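Local coordinates for protein HhaI Restriction Endonuclease (Haemophilus parahaemolyticus, PDB 6UKF) that binds its cognate DNA as a restriction endonuclease of the HhaI restriction-modification system and probably cleaves both strands by hydrolysing phosphodiester bonds, at residues A[118-121]-A[122-126]; A[79-82]-A[83-86]; A[106-110]-A[111-115]. All coordinates share one frame; numbering follows the deposited sequence.

Contact 1 of 3, residues A[118-121]-A[122-126]; sequences KEYY and KSKSV. With EDO (1,2-ethanediol), chain I; nucleotides of chain B.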
loop_
_atom_site.group_PDB
_atom_site.type_symbol
_atom_site.label_atom_id
_atom_site.label_comp_id
_atom_site.label_asym_id
_atom_site.label_seq_id
_atom_site.Cartn_x
_atom_site.Cartn_y
_atom_site.Cartn_z
ATOM N N LYS A 118 14.145 -3.449 3.638
ATOM C CA LYS A 118 14.554 -3.862 4.976
ATOM C C LYS A 118 14.613 -2.669 5.921
ATOM O O LYS A 118 14.099 -2.724 7.043
ATOM C CB LYS A 118 15.903 -4.576 4.916
ATOM C CG LYS A 118 15.821 -5.952 4.290
ATOM C CD LYS A 118 17.181 -6.606 4.172
ATOM C CE LYS A 118 17.061 -8.022 3.636
ATOM N NZ LYS A 118 18.394 -8.656 3.442
ATOM N N GLU A 119 15.258 -1.583 5.486
ATOM C CA GLU A 119 15.336 -0.384 6.314
ATOM C C GLU A 119 13.945 0.122 6.661
ATOM O O GLU A 119 13.636 0.395 7.828
ATOM C CB GLU A 119 16.100 0.709 5.566
ATOM C CG GLU A 119 17.585 0.448 5.385
ATOM C CD GLU A 119 18.416 0.911 6.567
ATOM O OE1 GLU A 119 17.956 1.803 7.312
ATOM O OE2 GLU A 119 19.532 0.385 6.752
ATOM N N TYR A 120 13.089 0.254 5.648
ATOM C CA TYR A 120 11.772 0.836 5.858
ATOM C C TYR A 120 10.941 -0.009 6.811
ATOM O O TYR A 120 10.365 0.508 7.774
ATOM C CB TYR A 120 11.059 0.988 4.516
ATOM C CG TYR A 120 9.640 1.466 4.664
ATOM C CD1 TYR A 120 9.370 2.751 5.107
ATOM C CD2 TYR A 120 8.570 0.631 4.375
ATOM C CE1 TYR A 120 8.077 3.195 5.254
ATOM C CE2 TYR A 120 7.269 1.069 4.517
ATOM C CZ TYR A 120 7.031 2.353 4.957
ATOM O OH TYR A 120 5.741 2.803 5.105
ATOM N N TYR A 121 10.866 -1.314 6.565
ATOM C CA TYR A 121 10.014 -2.148 7.407
ATOM C C TYR A 121 10.583 -2.290 8.814
ATOM O O TYR A 121 9.825 -2.295 9.789
ATOM C CB TYR A 121 9.700 -3.473 6.713
ATOM C CG TYR A 121 8.670 -3.239 5.633
ATOM C CD1 TYR A 121 7.325 -3.142 5.947
ATOM C CD2 TYR A 121 9.049 -3.041 4.314
ATOM C CE1 TYR A 121 6.380 -2.890 4.974
ATOM C CE2 TYR A 121 8.113 -2.790 3.332
ATOM C CZ TYR A 121 6.777 -2.716 3.667
ATOM O OH TYR A 121 5.840 -2.460 2.695
ATOM N N LYS A 122 11.908 -2.351 8.957
ATOM C CA LYS A 122 12.488 -2.297 10.296
ATOM C C LYS A 122 12.072 -1.018 11.017
ATOM O O LYS A 122 11.768 -1.042 12.216
ATOM C CB LYS A 122 14.012 -2.390 10.225
ATOM C CG LYS A 122 14.557 -3.757 9.830
ATOM C CD LYS A 122 16.055 -3.682 9.576
ATOM C CE LYS A 122 16.615 -4.999 9.066
ATOM N NZ LYS A 122 18.067 -4.900 8.768
ATOM N N SER A 123 12.050 0.110 10.301
ATOM C CA SER A 123 11.695 1.383 10.916
ATOM C C SER A 123 10.252 1.405 11.396
ATOM O O SER A 123 9.918 2.193 12.288
ATOM C CB SER A 123 11.932 2.526 9.926
ATOM O OG SER A 123 10.823 2.702 9.063
ATOM N N LYS A 124 9.391 0.564 10.828
ATOM C CA LYS A 124 8.003 0.463 11.250
ATOM C C LYS A 124 7.775 -0.691 12.217
ATOM O O LYS A 124 6.623 -1.065 12.464
ATOM C CB LYS A 124 7.090 0.323 10.031
ATOM C CG LYS A 124 7.287 1.408 8.981
ATOM C CD LYS A 124 7.180 2.801 9.584
ATOM C CE LYS A 124 7.447 3.871 8.541
ATOM N NZ LYS A 124 7.640 5.201 9.181
ATOM N N SER A 125 8.847 -1.256 12.773
ATOM C CA SER A 125 8.765 -2.366 13.723
ATOM C C SER A 125 8.111 -3.600 13.111
ATOM O O SER A 125 7.519 -4.418 13.820
ATOM C CB SER A 125 8.061 -1.968 15.023
ATOM O OG SER A 125 8.653 -0.820 15.605
ATOM N N VAL A 126 8.220 -3.744 11.793
ATOM C CA VAL A 126 7.808 -4.960 11.103
ATOM C C VAL A 126 9.012 -5.891 11.091
ATOM O O VAL A 126 10.009 -5.624 10.414
ATOM C CB VAL A 126 7.315 -4.664 9.683
ATOM C CG1 VAL A 126 7.100 -5.967 8.912
ATOM C CG2 VAL A 126 6.035 -3.855 9.732
HETATM C C1 EDO I . 6.431 -2.778 18.523
HETATM O O1 EDO I . 7.723 -3.292 18.178
HETATM C C2 EDO I . 6.570 -1.416 19.196
HETATM O O2 EDO I . 7.078 -0.456 18.260
ATOM P P DG B 8 3.172 2.009 2.946
ATOM O OP1 DG B 8 3.846 1.304 4.057
ATOM O OP2 DG B 8 3.759 1.978 1.587
ATOM O "O5'" DG B 8 1.680 1.455 2.884
ATOM C "C5'" DG B 8 0.942 1.332 4.091
ATOM C "C4'" DG B 8 -0.471 0.886 3.813
ATOM O "O4'" DG B 8 -1.193 1.932 3.132
ATOM C "C3'" DG B 8 -0.588 -0.321 2.904
ATOM O "O3'" DG B 8 -0.485 -1.491 3.644
ATOM C "C2'" DG B 8 -1.958 -0.150 2.270
ATOM C "C1'" DG B 8 -2.086 1.357 2.181
ATOM N N9 DG B 8 -1.760 1.942 0.879
ATOM C C8 DG B 8 -0.544 2.435 0.469
ATOM N N7 DG B 8 -0.574 2.956 -0.727
ATOM C C5 DG B 8 -1.897 2.816 -1.125
ATOM C C6 DG B 8 -2.541 3.202 -2.327
ATOM O O6 DG B 8 -2.055 3.773 -3.309
ATOM N N1 DG B 8 -3.892 2.875 -2.313
ATOM C C2 DG B 8 -4.537 2.248 -1.277
ATOM N N2 DG B 8 -5.845 2.012 -1.446
ATOM N N3 DG B 8 -3.948 1.883 -0.152
ATOM C C4 DG B 8 -2.636 2.201 -0.142
#
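K124 lays its side chain over one face of the Y120 ring, while a non-bridging phosphate oxygen of the DNA meets that ring at its edge. Over the face, CG of K124 sits 4.1 Å above the ring plane, shifted toward the rim, and further out CE of K124 comes to 3.4 Å from CE1 of Y120. The lysine reaches this position because its chain bends at chi2 (-53°) instead of running straight out; its NZ then makes a weak hydrogen bond to K75 O. At the edge, OH of Y120 donates to OP1 of DG8 of chain B at 2.6 Å, a short bond to the DNA backbone. W116, one turn earlier, stacks on the Y120 ring. CD2 of Y120 lies over one face of the Y121 ring, 3.6 Å above its plane and offset toward the rim. CB of V126 lies at the edge of the Y121 ring, 4.0 Å from CD1 of Y121, and the two side chains run abreast. F129 meets the Y121 ring edge-to-face.

Here helix 110-123 ends in a Schellman motif: V126 N bonds to Y121 O at 2.9 Å, S125 N bonds to K122 O, and S125 takes the positive phi (61°) of the C' position. Y121 O also receives a weak bond from K124 N. One residue back, Y120 O is gripped by the hydroxyl of S123, OG donating at 2.6 Å, and more weakly by K124 N. S125, on the exposed side, shares a hydrogen bond with O2 of an ethanediol molecule, probably from the crystallisation liquor.

Contact 2 of 3, residues A[79-82]-A[83-86]; sequences NPYT and QKIM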
loop_
_atom_site.group_PDB
_atom_site.type_symbol
_atom_site.label_atom_id
_atom_site.label_comp_id
_atom_site.label_asym_id
_atom_site.label_seq_id
_atom_site.Cartn_x
_atom_site.Cartn_y
_atom_site.Cartn_z
ATOM N N ASN A 79 17.049 7.204 3.690
ATOM C CA ASN A 79 18.115 6.287 4.058
ATOM C C ASN A 79 19.085 6.147 2.889
ATOM O O ASN A 79 18.846 6.678 1.800
ATOM C CB ASN A 79 17.540 4.926 4.482
ATOM C CG ASN A 79 16.846 4.188 3.355
ATOM O OD1 ASN A 79 17.446 3.904 2.323
ATOM N ND2 ASN A 79 15.582 3.834 3.570
ATOM N N PRO A 80 20.219 5.469 3.091
ATOM C CA PRO A 80 21.230 5.429 2.021
ATOM C C PRO A 80 20.715 4.847 0.720
ATOM O O PRO A 80 21.208 5.213 -0.354
ATOM C CB PRO A 80 22.352 4.576 2.629
ATOM C CG PRO A 80 22.193 4.754 4.098
ATOM C CD PRO A 80 20.716 4.853 4.333
ATOM N N TYR A 81 19.731 3.953 0.783
ATOM C CA TYR A 81 19.192 3.341 -0.427
ATOM C C TYR A 81 18.222 4.283 -1.122
ATOM O O TYR A 81 18.205 4.357 -2.355
ATOM C CB TYR A 81 18.590 1.986 -0.063
ATOM C CG TYR A 81 19.547 1.250 0.846
ATOM C CD1 TYR A 81 20.726 0.711 0.349
ATOM C CD2 TYR A 81 19.316 1.168 2.212
ATOM C CE1 TYR A 81 21.628 0.072 1.182
ATOM C CE2 TYR A 81 20.212 0.531 3.053
ATOM C CZ TYR A 81 21.366 -0.012 2.534
ATOM O OH TYR A 81 22.259 -0.649 3.366
ATOM N N THR A 82 17.441 5.040 -0.351
ATOM C CA THR A 82 16.724 6.173 -0.922
ATOM C C THR A 82 17.683 7.065 -1.697
ATOM O O THR A 82 17.401 7.475 -2.828
ATOM C CB THR A 82 16.076 6.997 0.194
ATOM O OG1 THR A 82 15.460 6.139 1.162
ATOM C CG2 THR A 82 15.044 7.959 -0.392
ATOM N N GLN A 83 18.832 7.376 -1.088
ATOM C CA GLN A 83 19.779 8.296 -1.709
ATOM C C GLN A 83 20.344 7.725 -3.002
ATOM O O GLN A 83 20.516 8.455 -3.986
ATOM C CB GLN A 83 20.889 8.645 -0.714
ATOM C CG GLN A 83 20.494 9.767 0.231
ATOM C CD GLN A 83 21.282 9.781 1.524
ATOM O OE1 GLN A 83 22.131 8.925 1.766
ATOM N NE2 GLN A 83 20.998 10.763 2.370
ATOM N N LYS A 84 20.638 6.423 -3.026
ATOM C CA LYS A 84 21.131 5.810 -4.256
ATOM C C LYS A 84 20.096 5.918 -5.371
ATOM O O LYS A 84 20.441 6.206 -6.524
ATOM C CB LYS A 84 21.488 4.344 -4.017
ATOM C CG LYS A 84 22.657 4.114 -3.071
ATOM C CD LYS A 84 22.881 2.629 -2.841
ATOM C CE LYS A 84 23.765 2.369 -1.632
ATOM N NZ LYS A 84 25.053 3.112 -1.692
ATOM N N ILE A 85 18.824 5.691 -5.043
ATOM C CA ILE A 85 17.765 5.787 -6.044
ATOM C C ILE A 85 17.643 7.218 -6.547
ATOM O O ILE A 85 17.581 7.469 -7.757
ATOM C CB ILE A 85 16.436 5.271 -5.460
ATOM C CG1 ILE A 85 16.540 3.775 -5.149
ATOM C CG2 ILE A 85 15.288 5.557 -6.421
ATOM C CD1 ILE A 85 15.406 3.253 -4.296
ATOM N N MET A 86 17.591 8.179 -5.621
ATOM C CA MET A 86 17.486 9.579 -6.015
ATOM C C MET A 86 18.681 10.005 -6.852
ATOM O O MET A 86 18.530 10.733 -7.840
ATOM C CB MET A 86 17.390 10.458 -4.771
ATOM C CG MET A 86 16.088 10.314 -4.022
ATOM S SD MET A 86 16.061 11.252 -2.487
ATOM C CE MET A 86 16.346 12.920 -3.076
HETATM O O HOH W 1 24.251 6.035 -0.665
#
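N79 starts the helix and Q83 closes its first turn, Q83 N donating to N79 O at 3.0 Å, nearly in line with the carbonyl. The side chain of N79 is the N-cap. Its OD1 takes T82 N at 2.9 Å, with the donor standing 45° out of the amide plane, and more weakly Y81 N, so one oxygen serves two backbone amides of the first turn. In return OG1 of T82 accepts from N79 N at 3.2 Å, and the pair forms a capping box.

P80 follows, its carbonyl bonded by K84 N. A water donates to P80 O and accepts from NZ of K84, bridging the amine and that carbonyl. K84 gets there by staying extended until its last torsion, where chi4 (-53°) bends the amine round. The same chain flanks Y81, and CE of K84 lies 4.0 Å from CD1 of Y81. Y81 O takes I85 N, and CG1 of I85 packs against that oxygen at 3.3 Å.

T82 ends the first segment with the straightest of the helical bonds, M86 N to T82 O (N-H...O angle 171°). Its methyl CG2 also meets SD of M86 at 4.0 Å, the two side chains running abreast.

This first turn of helix 80-91 packs against both a sheet and a second helix: T82, I85 and M86 pack on strand 51-62, T82 and M86 also on Y70 of strand 67-70, while N79, Y81 and T82 touch W116, N115 and E119 of helix 110-123.

Contact 3 of 3, residues A[106-110]-A[111-115]; sequences IPLPE and SVFVN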
loop_
_atom_site.group_PDB
_atom_site.type_symbol
_atom_site.label_atom_id
_atom_site.label_comp_id
_atom_site.label_asym_id
_atom_site.label_seq_id
_atom_site.Cartn_x
_atom_site.Cartn_y
_atom_site.Cartn_z
ATOM N N ILE A 106 13.475 1.475 -12.673
ATOM C CA ILE A 106 14.761 1.961 -12.204
ATOM C C ILE A 106 15.730 0.778 -12.206
ATOM O O ILE A 106 15.563 -0.160 -11.412
ATOM C CB ILE A 106 14.646 2.601 -10.814
ATOM C CG1 ILE A 106 13.757 3.846 -10.899
ATOM C CG2 ILE A 106 16.021 2.969 -10.283
ATOM C CD1 ILE A 106 13.081 4.227 -9.594
ATOM N N PRO A 107 16.748 0.769 -13.096
ATOM C CA PRO A 107 17.624 -0.395 -13.268
ATOM C C PRO A 107 18.820 -0.422 -12.316
ATOM O O PRO A 107 19.962 -0.653 -12.728
ATOM C CB PRO A 107 18.081 -0.256 -14.721
ATOM C CG PRO A 107 18.191 1.226 -14.893
ATOM C CD PRO A 107 17.025 1.802 -14.114
ATOM N N LEU A 108 18.569 -0.197 -11.040
ATOM C CA LEU A 108 19.626 -0.361 -10.055
ATOM C C LEU A 108 19.671 -1.802 -9.576
ATOM O O LEU A 108 18.726 -2.568 -9.789
ATOM C CB LEU A 108 19.386 0.568 -8.870
ATOM C CG LEU A 108 19.739 2.034 -9.114
ATOM C CD1 LEU A 108 19.246 2.890 -7.961
ATOM C CD2 LEU A 108 21.237 2.205 -9.315
ATOM N N PRO A 109 20.763 -2.210 -8.933
ATOM C CA PRO A 109 20.831 -3.580 -8.413
ATOM C C PRO A 109 19.659 -3.877 -7.490
ATOM O O PRO A 109 19.263 -3.048 -6.670
ATOM C CB PRO A 109 22.166 -3.608 -7.661
ATOM C CG PRO A 109 22.996 -2.578 -8.353
ATOM C CD PRO A 109 22.027 -1.481 -8.716
ATOM N N GLU A 110 19.110 -5.084 -7.632
ATOM C CA GLU A 110 17.965 -5.481 -6.825
ATOM C C GLU A 110 18.251 -5.321 -5.340
ATOM O O GLU A 110 17.344 -5.007 -4.561
ATOM C CB GLU A 110 17.609 -6.929 -7.153
ATOM C CG GLU A 110 16.317 -7.413 -6.542
ATOM C CD GLU A 110 16.015 -8.851 -6.907
ATOM O OE1 GLU A 110 16.901 -9.516 -7.482
ATOM O OE2 GLU A 110 14.891 -9.312 -6.625
ATOM N N SER A 111 19.508 -5.514 -4.933
ATOM C CA SER A 111 19.867 -5.403 -3.523
ATOM C C SER A 111 19.617 -4.003 -2.974
ATOM O O SER A 111 19.329 -3.855 -1.782
ATOM C CB SER A 111 21.334 -5.783 -3.334
ATOM O OG SER A 111 22.170 -4.976 -4.143
ATOM N N VAL A 112 19.739 -2.965 -3.806
ATOM C CA VAL A 112 19.409 -1.618 -3.344
ATOM C C VAL A 112 17.959 -1.562 -2.888
ATOM O O VAL A 112 17.636 -0.988 -1.840
ATOM C CB VAL A 112 19.681 -0.584 -4.453
ATOM C CG1 VAL A 112 19.181 0.795 -4.028
ATOM C CG2 VAL A 112 21.155 -0.541 -4.800
ATOM N N PHE A 113 17.064 -2.150 -3.681
ATOM C CA PHE A 113 15.643 -2.113 -3.370
ATOM C C PHE A 113 15.324 -3.001 -2.180
ATOM O O PHE A 113 14.532 -2.622 -1.312
ATOM C CB PHE A 113 14.852 -2.555 -4.598
ATOM C CG PHE A 113 15.226 -1.821 -5.856
ATOM C CD1 PHE A 113 15.508 -0.463 -5.836
ATOM C CD2 PHE A 113 15.307 -2.494 -7.058
ATOM C CE1 PHE A 113 15.850 0.205 -6.996
ATOM C CE2 PHE A 113 15.649 -1.831 -8.218
ATOM C CZ PHE A 113 15.920 -0.482 -8.187
ATOM N N VAL A 114 15.930 -4.187 -2.123
ATOM C CA VAL A 114 15.755 -5.047 -0.958
ATOM C C VAL A 114 16.216 -4.326 0.299
ATOM O O VAL A 114 15.566 -4.395 1.348
ATOM C CB VAL A 114 16.503 -6.378 -1.156
ATOM C CG1 VAL A 114 16.533 -7.166 0.152
ATOM C CG2 VAL A 114 15.852 -7.186 -2.262
ATOM N N ASN A 115 17.351 -3.629 0.218
ATOM C CA ASN A 115 17.862 -2.932 1.392
ATOM C C ASN A 115 16.962 -1.767 1.783
ATOM O O ASN A 115 16.776 -1.503 2.975
ATOM C CB ASN A 115 19.303 -2.483 1.161
ATOM C CG ASN A 115 20.284 -3.630 1.269
ATOM O OD1 ASN A 115 20.046 -4.593 1.997
ATOM N ND2 ASN A 115 21.397 -3.531 0.552
#
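F113 drives its ring back into the bend of the preceding loop, and this is where the contact is tight. Its CZ comes within 3.7 Å of CB of L108 and 4.0 Å of CG2 of I106, so two apolar side chains hold the far end of the ring. Backbone oxygens gather round it as well: I106 O lies close to the ring plane at the edge, 3.3 Å from CZ of F113, and P109 O sits over one face, 4.0 Å above the plane and offset toward the rim. I106 O, at the edge, probably gains from the slightly positive ring hydrogens. The ring points back toward the loop because CG of F113 is set anti to its own carbonyl carbon (chi1 -51°). Between I106 and L108 the chain makes an inverse gamma turn centred on P107, which brings both flanking side chains round to the ring.

The looser, solvent-facing part is at P109 and S111. There CB of P109 and OG of S111 are 3.8 Å apart, and the P109 and V112 side chains cross, with CD of P109 4.1 Å from CG2 of V112. V112 N closes the start of the helix onto P109 O at 2.9 Å, from well above the carbonyl plane. The regular helical bonding then begins with V114 N to E110 O. CG2 of V114 packs against that same oxygen, and the carboxylate of E110 reaches beyond the turn, its OE2 accepting from V150 N.

The loop joins strand 104-105 to helix 110-123. I106, P107 and L108 rest on M89 and F88 of helix 80-91, and F113 and V114 lie against V150 and C152 of strand 148-156, which carries the calcium-binding S151 and T153; the F113 side chain is about 8 Å from that ion.

Contacts 2, 3 and 1 follow one another along the chain in that order. Contact 2 opens helix 80-91, contact 3 opens helix 110-123, and contact 1 closes that same second helix before strand 126-132. Contacts 2 and 3 have centres about 10 Å apart and touch directly: CE1 of Y81 packs on CB of N115, and CD1 of L108 lies on the start of helix 80-91. Contacts 1 and 2 are about 15 Å apart by centres, with E119 meeting Y81 and N79. Helix 110-123 thus leans on helix 80-91; contacts 1 and 3 share it with centres about 17 Å apart, contact 1 at the end that reaches the DNA phosphate.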